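Orotidine 5'-phosphate decarboxylase (Pyrococcus horikoshii, PDB 2CZ5) probably catalyses the decarboxylation of orotidine 5'-monophosphate to uridine 5'-monophosphate, the final step of de novo UMP synthesis. Local coordinates at residues S26-N31 with T50-I55; D57-D62 with Y81-T86; L6-G11 with W32-G37. One frame throughout, in Å; residues are numbered along the deposited sequence.

From the N terminus, contact 3 opens first: residues 6-11 follow strand 2-5 and meet the start of helix 32-38, closing a loop that holds helix 11-21 and strand 27-31. Contact 1 begins inside that loop, at 26-31, and ends beyond it at 50-55, so contacts 1 and 3 cross; strand 27-31 runs straight into helix 32-38. Contact 2 comes afterwards in series, pairing 57-62 with 81-86 across helix 64-76. Contacts 1 and 2 share strand 53-60 and lay three successive strands of the eight-stranded barrel side by side. The W32 indole N-H of the contact 3 helix bonds the L58 carbonyl, tying it to contact 2.

Contact 1. Residues S26-N31 with T50-I55; sequences SMIKVN and TGVEII
I28 is gripped through both its backbone polar atoms. Its N donates to E53 O at 3.0 Å, and its O accepts from I55 N at 2.9 Å. Two residues on, V30 N reaches I55 O at 2.9 Å. The CA-H groups of K29 and I54 fill in beside these bonds, against the oxygens of I55 and I28. At the mouth of the pairing a water spans S26 O and E53 N.

This is the parallel ladder between strands 27-31 and 53-60, the second and third staves of the TIM barrel, and their residues face either into the barrel or out to the helices. On the outer side I28 CD1 meets T50 OG1 tip to tip at 3.6 Å and lies against V52 CG2, I28 crossing V52 at about a right angle; I54 CD1 packs on I28 CB at 3.8 Å. L46 of helix 42-50 covers V30 and I54 and takes the T50 hydroxyl on its carbonyl. On the inner side the extended M27 chain (chi2 -168°) brings SD to within 3.7 Å of I55 CD1. M27 runs alongside E53, whose OE2 is held by Y81 OH. K29 passes I55 with CG, then bends at chi3 and chi4, its NZ pairing with D57 in the substrate site.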
loop_
_atom_site.group_PDB
_atom_site.type_symbol
_atom_site.label_atom_id
_atom_site.label_comp_id
_atom_site.label_asym_id
_atom_site.label_seq_id
_atom_site.Cartn_x
_atom_site.Cartn_y
_atom_site.Cartn_z
ATOM N N SER A 26 -8.274 11.811 -19.938
ATOM C CA SER A 26 -9.553 11.186 -19.653
ATOM C C SER A 26 -9.821 11.048 -18.157
ATOM O O SER A 26 -10.956 11.215 -17.710
ATOM C CB SER A 26 -9.625 9.814 -20.322
ATOM O OG SER A 26 -9.723 9.951 -21.726
ATOM N N MET A 27 -8.781 10.743 -17.383
ATOM C CA MET A 27 -8.938 10.587 -15.940
ATOM C C MET A 27 -7.684 11.074 -15.252
ATOM O O MET A 27 -6.650 11.219 -15.891
ATOM C CB MET A 27 -9.123 9.115 -15.569
ATOM C CG MET A 27 -10.299 8.405 -16.238
ATOM S SD MET A 27 -10.548 6.826 -15.417
ATOM C CE MET A 27 -11.747 6.029 -16.585
ATOM N N ILE A 28 -7.787 11.299 -13.947
ATOM C CA ILE A 28 -6.635 11.718 -13.145
ATOM C C ILE A 28 -6.430 10.608 -12.117
ATOM O O ILE A 28 -7.387 10.168 -11.482
ATOM C CB ILE A 28 -6.902 13.026 -12.399
ATOM C CG1 ILE A 28 -7.087 14.174 -13.396
ATOM C CG2 ILE A 28 -5.734 13.317 -11.443
ATOM C CD1 ILE A 28 -7.688 15.422 -12.766
ATOM N N LYS A 29 -5.194 10.137 -11.979
ATOM C CA LYS A 29 -4.883 9.076 -11.027
ATOM C C LYS A 29 -4.101 9.671 -9.857
ATOM O O LYS A 29 -3.028 10.254 -10.046
ATOM C CB LYS A 29 -4.065 7.985 -11.713
ATOM C CG LYS A 29 -3.781 6.762 -10.849
ATOM C CD LYS A 29 -3.133 5.621 -11.671
ATOM C CE LYS A 29 -1.700 5.933 -12.127
ATOM N NZ LYS A 29 -0.736 6.060 -10.981
ATOM N N VAL A 30 -4.658 9.514 -8.661
ATOM C CA VAL A 30 -4.067 10.032 -7.434
ATOM C C VAL A 30 -3.482 8.852 -6.658
ATOM O O VAL A 30 -4.120 7.796 -6.532
ATOM C CB VAL A 30 -5.153 10.753 -6.564
ATOM C CG1 VAL A 30 -4.535 11.276 -5.272
ATOM C CG2 VAL A 30 -5.779 11.904 -7.355
ATOM N N ASN A 31 -2.267 9.029 -6.145
ATOM C CA ASN A 31 -1.601 7.974 -5.395
ATOM C C ASN A 31 -1.336 8.537 -3.985
ATOM O O ASN A 31 -1.725 9.667 -3.673
ATOM C CB ASN A 31 -0.288 7.593 -6.106
ATOM C CG ASN A 31 0.206 6.185 -5.754
ATOM O OD1 ASN A 31 0.226 5.790 -4.589
ATOM N ND2 ASN A 31 0.637 5.438 -6.769
ATOM N N THR A 50 -11.867 19.904 -12.506
ATOM C CA THR A 50 -11.710 19.363 -13.869
ATOM C C THR A 50 -12.898 18.598 -14.425
ATOM O O THR A 50 -13.059 18.486 -15.645
ATOM C CB THR A 50 -10.508 18.393 -13.975
ATOM O OG1 THR A 50 -10.774 17.219 -13.196
ATOM C CG2 THR A 50 -9.231 19.059 -13.477
ATOM N N GLY A 51 -13.708 18.029 -13.547
ATOM C CA GLY A 51 -14.845 17.268 -14.043
ATOM C C GLY A 51 -14.515 15.917 -14.677
ATOM O O GLY A 51 -15.361 15.336 -15.362
ATOM N N VAL A 52 -13.298 15.406 -14.494
ATOM C CA VAL A 52 -12.984 14.091 -15.057
ATOM C C VAL A 52 -12.997 13.087 -13.902
ATOM O O VAL A 52 -13.007 13.481 -12.736
ATOM C CB VAL A 52 -11.605 14.045 -15.783
ATOM C CG1 VAL A 52 -11.558 15.125 -16.865
ATOM C CG2 VAL A 52 -10.466 14.206 -14.795
ATOM N N GLU A 53 -13.017 11.800 -14.220
ATOM C CA GLU A 53 -13.050 10.774 -13.180
ATOM C C GLU A 53 -11.709 10.589 -12.500
ATOM O O GLU A 53 -10.658 10.831 -13.104
ATOM C CB GLU A 53 -13.526 9.453 -13.766
ATOM C CG GLU A 53 -14.937 9.544 -14.298
ATOM C CD GLU A 53 -15.534 8.186 -14.544
ATOM O OE1 GLU A 53 -16.654 7.932 -14.052
ATOM O OE2 GLU A 53 -14.878 7.373 -15.224
ATOM N N ILE A 54 -11.752 10.154 -11.239
ATOM C CA ILE A 54 -10.530 9.964 -10.452
ATOM C C ILE A 54 -10.252 8.511 -10.086
ATOM O O ILE A 54 -11.111 7.839 -9.529
ATOM C CB ILE A 54 -10.594 10.723 -9.092
ATOM C CG1 ILE A 54 -10.960 12.196 -9.285
ATOM C CG2 ILE A 54 -9.275 10.558 -8.357
ATOM C CD1 ILE A 54 -10.019 12.985 -10.157
ATOM N N ILE A 55 -9.048 8.038 -10.392
ATOM C CA ILE A 55 -8.646 6.689 -10.007
ATOM C C ILE A 55 -7.754 6.860 -8.782
ATOM O O ILE A 55 -6.831 7.675 -8.806
ATOM C CB ILE A 55 -7.780 6.002 -11.089
ATOM C CG1 ILE A 55 -8.585 5.818 -12.382
ATOM C CG2 ILE A 55 -7.270 4.662 -10.568
ATOM C CD1 ILE A 55 -7.724 5.295 -13.554
HETATM O O HOH W 1 -13.537 11.367 -16.780
#

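Contact 2. Residues D57-D62 with Y81-T86; sequences DLKLAD and YVIVHT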
loop_
_atom_site.group_PDB
_atom_site.type_symbol
_atom_site.label_atom_id
_atom_site.label_comp_id
_atom_site.label_asym_id
_atom_site.label_seq_id
_atom_site.Cartn_x
_atom_site.Cartn_y
_atom_site.Cartn_z
ATOM N N ASP A 57 -4.957 5.297 -7.022
ATOM C CA ASP A 57 -3.939 4.248 -7.155
ATOM C C ASP A 57 -3.294 4.029 -5.781
ATOM O O ASP A 57 -2.262 4.624 -5.414
ATOM C CB ASP A 57 -2.901 4.651 -8.198
ATOM C CG ASP A 57 -1.947 3.509 -8.555
ATOM O OD1 ASP A 57 -1.918 2.461 -7.859
ATOM O OD2 ASP A 57 -1.213 3.672 -9.543
ATOM N N LEU A 58 -3.928 3.154 -5.018
ATOM C CA LEU A 58 -3.501 2.862 -3.676
ATOM C C LEU A 58 -2.733 1.560 -3.507
ATOM O O LEU A 58 -2.207 1.309 -2.422
ATOM C CB LEU A 58 -4.728 2.867 -2.764
ATOM C CG LEU A 58 -5.612 4.119 -2.876
ATOM C CD1 LEU A 58 -6.804 3.962 -1.951
ATOM C CD2 LEU A 58 -4.791 5.387 -2.504
ATOM N N LYS A 59 -2.664 0.748 -4.573
ATOM C CA LYS A 59 -1.980 -0.548 -4.528
ATOM C C LYS A 59 -2.436 -1.266 -3.257
ATOM O O LYS A 59 -1.605 -1.786 -2.501
ATOM C CB LYS A 59 -0.454 -0.371 -4.479
ATOM C CG LYS A 59 0.189 0.349 -5.667
ATOM C CD LYS A 59 -0.036 -0.398 -6.979
ATOM C CE LYS A 59 0.879 0.112 -8.101
ATOM N NZ LYS A 59 0.718 1.564 -8.354
ATOM N N LEU A 60 -3.748 -1.301 -3.012
ATOM C CA LEU A 60 -4.241 -1.932 -1.773
ATOM C C LEU A 60 -3.754 -3.371 -1.672
ATOM O O LEU A 60 -3.899 -4.182 -2.608
ATOM C CB LEU A 60 -5.775 -1.836 -1.664
ATOM C CG LEU A 60 -6.369 -0.419 -1.554
ATOM C CD1 LEU A 60 -7.831 -0.523 -1.167
ATOM C CD2 LEU A 60 -5.620 0.419 -0.495
ATOM N N ALA A 61 -3.167 -3.678 -0.519
ATOM C CA ALA A 61 -2.574 -4.986 -0.280
ATOM C C ALA A 61 -2.646 -5.392 1.195
ATOM O O ALA A 61 -1.658 -5.854 1.769
ATOM C CB ALA A 61 -1.111 -4.961 -0.745
ATOM N N ASP A 62 -3.819 -5.207 1.799
ATOM C CA ASP A 62 -4.015 -5.555 3.198
ATOM C C ASP A 62 -5.085 -6.610 3.341
ATOM O O ASP A 62 -5.622 -7.122 2.334
ATOM C CB ASP A 62 -4.413 -4.308 4.002
ATOM C CG ASP A 62 -3.746 -4.264 5.373
ATOM O OD1 ASP A 62 -3.983 -5.184 6.195
ATOM O OD2 ASP A 62 -2.978 -3.305 5.615
ATOM N N TYR A 81 -12.551 4.891 -9.011
ATOM C CA TYR A 81 -11.916 3.576 -9.116
ATOM C C TYR A 81 -10.794 3.497 -8.091
ATOM O O TYR A 81 -10.195 4.522 -7.750
ATOM C CB TYR A 81 -11.280 3.364 -10.497
ATOM C CG TYR A 81 -12.185 3.677 -11.652
ATOM C CD1 TYR A 81 -12.305 4.977 -12.132
ATOM C CD2 TYR A 81 -12.958 2.672 -12.249
ATOM C CE1 TYR A 81 -13.166 5.280 -13.172
ATOM C CE2 TYR A 81 -13.821 2.968 -13.295
ATOM C CZ TYR A 81 -13.918 4.276 -13.744
ATOM O OH TYR A 81 -14.780 4.602 -14.760
ATOM N N VAL A 82 -10.518 2.287 -7.612
ATOM C CA VAL A 82 -9.433 2.066 -6.668
ATOM C C VAL A 82 -8.571 0.947 -7.236
ATOM O O VAL A 82 -9.080 -0.081 -7.701
ATOM C CB VAL A 82 -9.947 1.663 -5.238
ATOM C CG1 VAL A 82 -8.805 1.096 -4.402
ATOM C CG2 VAL A 82 -10.543 2.860 -4.534
ATOM N N ILE A 83 -7.262 1.164 -7.248
ATOM C CA ILE A 83 -6.363 0.136 -7.737
ATOM C C ILE A 83 -5.948 -0.763 -6.585
ATOM O O ILE A 83 -5.515 -0.281 -5.524
ATOM C CB ILE A 83 -5.134 0.745 -8.407
ATOM C CG1 ILE A 83 -5.563 1.428 -9.713
ATOM C CG2 ILE A 83 -4.086 -0.334 -8.665
ATOM C CD1 ILE A 83 -4.457 2.234 -10.389
ATOM N N VAL A 84 -6.092 -2.073 -6.798
ATOM C CA VAL A 84 -5.749 -3.071 -5.794
ATOM C C VAL A 84 -4.795 -4.118 -6.365
ATOM O O VAL A 84 -4.756 -4.355 -7.577
ATOM C CB VAL A 84 -7.034 -3.785 -5.257
ATOM C CG1 VAL A 84 -8.072 -2.739 -4.879
ATOM C CG2 VAL A 84 -7.617 -4.744 -6.316
ATOM N N HIS A 85 -3.994 -4.722 -5.502
ATOM C CA HIS A 85 -3.076 -5.770 -5.945
ATOM C C HIS A 85 -3.836 -7.092 -5.959
ATOM O O HIS A 85 -4.702 -7.315 -5.120
ATOM C CB HIS A 85 -1.901 -5.915 -4.989
ATOM C CG HIS A 85 -0.691 -5.126 -5.383
ATOM N ND1 HIS A 85 0.051 -5.411 -6.510
ATOM C CD2 HIS A 85 -0.057 -4.100 -4.763
ATOM C CE1 HIS A 85 1.094 -4.600 -6.565
ATOM N NE2 HIS A 85 1.052 -3.795 -5.517
ATOM N N THR A 86 -3.508 -7.970 -6.898
ATOM C CA THR A 86 -4.165 -9.278 -6.958
ATOM C C THR A 86 -3.465 -10.239 -5.987
ATOM O O THR A 86 -4.083 -11.150 -5.438
ATOM C CB THR A 86 -4.077 -9.885 -8.373
ATOM O OG1 THR A 86 -4.574 -8.943 -9.335
ATOM C CG2 THR A 86 -4.879 -11.162 -8.452
#
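K59, assigned as the proton donor of the decarboxylation, starts its side chain against H85. Its CB lies 3.8 Å from H85 CD2, and CD, further along, comes to 3.9 Å from H85 NE2, so the aliphatic part slants past the CD2-NE2 side of the imidazole. The K59 carbonyl oxygen meets the same ring at its edge, near its plane. Turns at chi2 (-61°) and chi4 swing the tip back along its own strand, where NZ forms a salt bridge with D57 OD1 at 2.8 Å, on the syn side and 25° out of the carboxylate plane. NZ also pairs with D62 of the second subunit, so the site is built from both chains, and H85 NE2 bonds A61 O of that subunit.

I83 packs against the D57 carboxylate: its CD1 stands over one face, 3.4 Å from D57 CG, and CG2 touches OD1. Behind these groups the backbones are joined by L60 N donating to I83 O at 3.2 Å, and by H85 N to L60 O at 2.9 Å. L60 turns to the opposite side of the sheet from D57, with CD1 3.7 Å from V82 CG1.

The pair belongs to a beta-alpha-beta unit, with helix 64-76 crossing over between strands 53-60 and 81-85. That helix covers L58, L60 and V82 on the outside, while V96 of helix 90-97 packs on L60, V82 and V84, and strand 101-105 flanks the far side of 81-85.

Contact 3. Residues L6-G11 with W32-G37; sequences LDVYEG and WPLILG
Where the first strand of the TIM barrel hands over to its helix, the 6-11 loop leans on the opening turns of helix 32-38, with V8 and Y9 against P33, L34 and G37. D7, a substrate-binding residue, sits at the centre of an inverse gamma turn in this loop. L34 fills the crook of the chain: with chi1 at -178° its CG stands opposite the backbone N, and the two methyls divide, CD2 toward L6 CD1 (4.4 Å) and CD1 toward V8 CG2 (4.3 Å). V8 O lies against the same leucine, 3.2 Å from L34 CA. The Y9 ring offers its edge to the helix, CD1 standing 3.5 Å from P33 O, while CE1 grazes P33 CB; its hydroxyl goes on to L69 O of the second subunit. With no side chain on G37, its CA comes to 3.3 Å from Y9 O, a carbonyl that also accepts from S38 OG, a direct polar tie one residue further along the helix.

Between 6-11 and 32-37 themselves the direct touches are apolar packing and C-H groups against carbonyl oxygens; a water, 3.0 Å from G11 N and 3.2 Å from G37 O, adds a relayed link and satisfies a backbone group on each side.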
loop_
_atom_site.group_PDB
_atom_site.type_symbol
_atom_site.label_atom_id
_atom_site.label_comp_id
_atom_site.label_asym_id
_atom_site.label_seq_id
_atom_site.Cartn_x
_atom_site.Cartn_y
_atom_site.Cartn_z
ATOM N N LEU A 6 -0.826 11.945 -11.308
ATOM C CA LEU A 6 -0.417 13.185 -10.636
ATOM C C LEU A 6 0.363 12.948 -9.368
ATOM O O LEU A 6 -0.129 13.216 -8.263
ATOM C CB LEU A 6 -1.638 14.032 -10.293
ATOM C CG LEU A 6 -1.852 15.342 -11.044
ATOM C CD1 LEU A 6 -2.974 16.077 -10.337
ATOM C CD2 LEU A 6 -0.572 16.194 -11.089
ATOM N N ASP A 7 1.584 12.474 -9.511
ATOM C CA ASP A 7 2.363 12.169 -8.337
ATOM C C ASP A 7 3.249 13.298 -7.855
ATOM O O ASP A 7 4.467 13.266 -8.036
ATOM C CB ASP A 7 3.174 10.895 -8.574
ATOM C CG ASP A 7 2.281 9.708 -8.950
ATOM O OD1 ASP A 7 1.174 9.584 -8.365
ATOM O OD2 ASP A 7 2.694 8.912 -9.812
ATOM N N VAL A 8 2.594 14.299 -7.268
ATOM C CA VAL A 8 3.256 15.459 -6.671
ATOM C C VAL A 8 2.644 15.563 -5.273
ATOM O O VAL A 8 1.592 14.971 -5.009
ATOM C CB VAL A 8 2.995 16.769 -7.470
ATOM C CG1 VAL A 8 3.551 16.632 -8.892
ATOM C CG2 VAL A 8 1.516 17.098 -7.491
ATOM N N TYR A 9 3.297 16.296 -4.378
ATOM C CA TYR A 9 2.808 16.447 -3.005
ATOM C C TYR A 9 1.826 17.588 -2.779
ATOM O O TYR A 9 0.858 17.449 -2.033
ATOM C CB TYR A 9 3.967 16.713 -2.040
ATOM C CG TYR A 9 5.000 15.632 -1.930
ATOM C CD1 TYR A 9 4.636 14.314 -1.657
ATOM C CD2 TYR A 9 6.356 15.937 -2.037
ATOM C CE1 TYR A 9 5.599 13.326 -1.491
ATOM C CE2 TYR A 9 7.327 14.957 -1.871
ATOM C CZ TYR A 9 6.939 13.651 -1.597
ATOM O OH TYR A 9 7.901 12.689 -1.424
ATOM N N GLU A 10 2.123 18.724 -3.404
ATOM C CA GLU A 10 1.357 19.962 -3.249
ATOM C C GLU A 10 0.045 20.074 -4.007
ATOM O O GLU A 10 0.013 19.941 -5.226
ATOM C CB GLU A 10 2.249 21.147 -3.622
ATOM C CG GLU A 10 3.615 21.152 -2.923
ATOM C CD GLU A 10 4.659 20.220 -3.570
ATOM O OE1 GLU A 10 5.777 20.105 -3.007
ATOM O OE2 GLU A 10 4.381 19.609 -4.635
ATOM N N GLY A 11 -1.024 20.371 -3.265
ATOM C CA GLY A 11 -2.354 20.500 -3.841
ATOM C C GLY A 11 -2.527 21.604 -4.864
ATOM O O GLY A 11 -3.172 21.405 -5.894
ATOM N N TRP A 32 -0.692 7.755 -3.135
ATOM C CA TRP A 32 -0.444 8.191 -1.767
ATOM C C TRP A 32 0.375 9.489 -1.634
ATOM O O TRP A 32 0.184 10.235 -0.682
ATOM C CB TRP A 32 0.204 7.050 -0.958
ATOM C CG TRP A 32 -0.682 5.812 -0.790
ATOM C CD1 TRP A 32 -0.430 4.563 -1.277
ATOM C CD2 TRP A 32 -1.904 5.708 -0.039
ATOM N NE1 TRP A 32 -1.414 3.686 -0.874
ATOM C CE2 TRP A 32 -2.330 4.363 -0.115
ATOM C CE3 TRP A 32 -2.681 6.625 0.690
ATOM C CZ2 TRP A 32 -3.498 3.907 0.509
ATOM C CZ3 TRP A 32 -3.848 6.170 1.316
ATOM C CH2 TRP A 32 -4.243 4.820 1.216
ATOM N N PRO A 33 1.283 9.783 -2.584
ATOM C CA PRO A 33 2.041 11.037 -2.419
ATOM C C PRO A 33 1.150 12.273 -2.320
ATOM O O PRO A 33 1.326 13.115 -1.439
ATOM C CB PRO A 33 2.908 11.083 -3.673
ATOM C CG PRO A 33 3.197 9.654 -3.909
ATOM C CD PRO A 33 1.829 9.006 -3.708
ATOM N N LEU A 34 0.184 12.376 -3.221
ATOM C CA LEU A 34 -0.698 13.534 -3.220
ATOM C C LEU A 34 -1.710 13.501 -2.085
ATOM O O LEU A 34 -2.072 14.554 -1.545
ATOM C CB LEU A 34 -1.412 13.657 -4.569
ATOM C CG LEU A 34 -2.345 14.856 -4.781
ATOM C CD1 LEU A 34 -1.580 16.200 -4.631
ATOM C CD2 LEU A 34 -2.948 14.739 -6.173
ATOM N N ILE A 35 -2.183 12.309 -1.718
ATOM C CA ILE A 35 -3.143 12.232 -0.629
ATOM C C ILE A 35 -2.430 12.638 0.673
ATOM O O ILE A 35 -3.002 13.331 1.507
ATOM C CB ILE A 35 -3.739 10.830 -0.499
ATOM C CG1 ILE A 35 -4.757 10.605 -1.632
ATOM C CG2 ILE A 35 -4.411 10.669 0.883
ATOM C CD1 ILE A 35 -5.157 9.144 -1.833
ATOM N N LEU A 36 -1.178 12.216 0.818
ATOM C CA LEU A 36 -0.380 12.548 2.008
ATOM C C LEU A 36 -0.051 14.044 2.089
ATOM O O LEU A 36 -0.151 14.662 3.153
ATOM C CB LEU A 36 0.928 11.759 1.999
ATOM C CG LEU A 36 0.991 10.311 2.479
ATOM C CD1 LEU A 36 2.319 9.710 2.073
ATOM C CD2 LEU A 36 0.821 10.247 3.996
ATOM N N GLY A 37 0.357 14.620 0.963
ATOM C CA GLY A 37 0.718 16.025 0.952
ATOM C C GLY A 37 -0.440 17.003 1.018
ATOM O O GLY A 37 -0.284 18.086 1.561
HETATM O O HOH W 2 -0.565 20.627 -0.303
#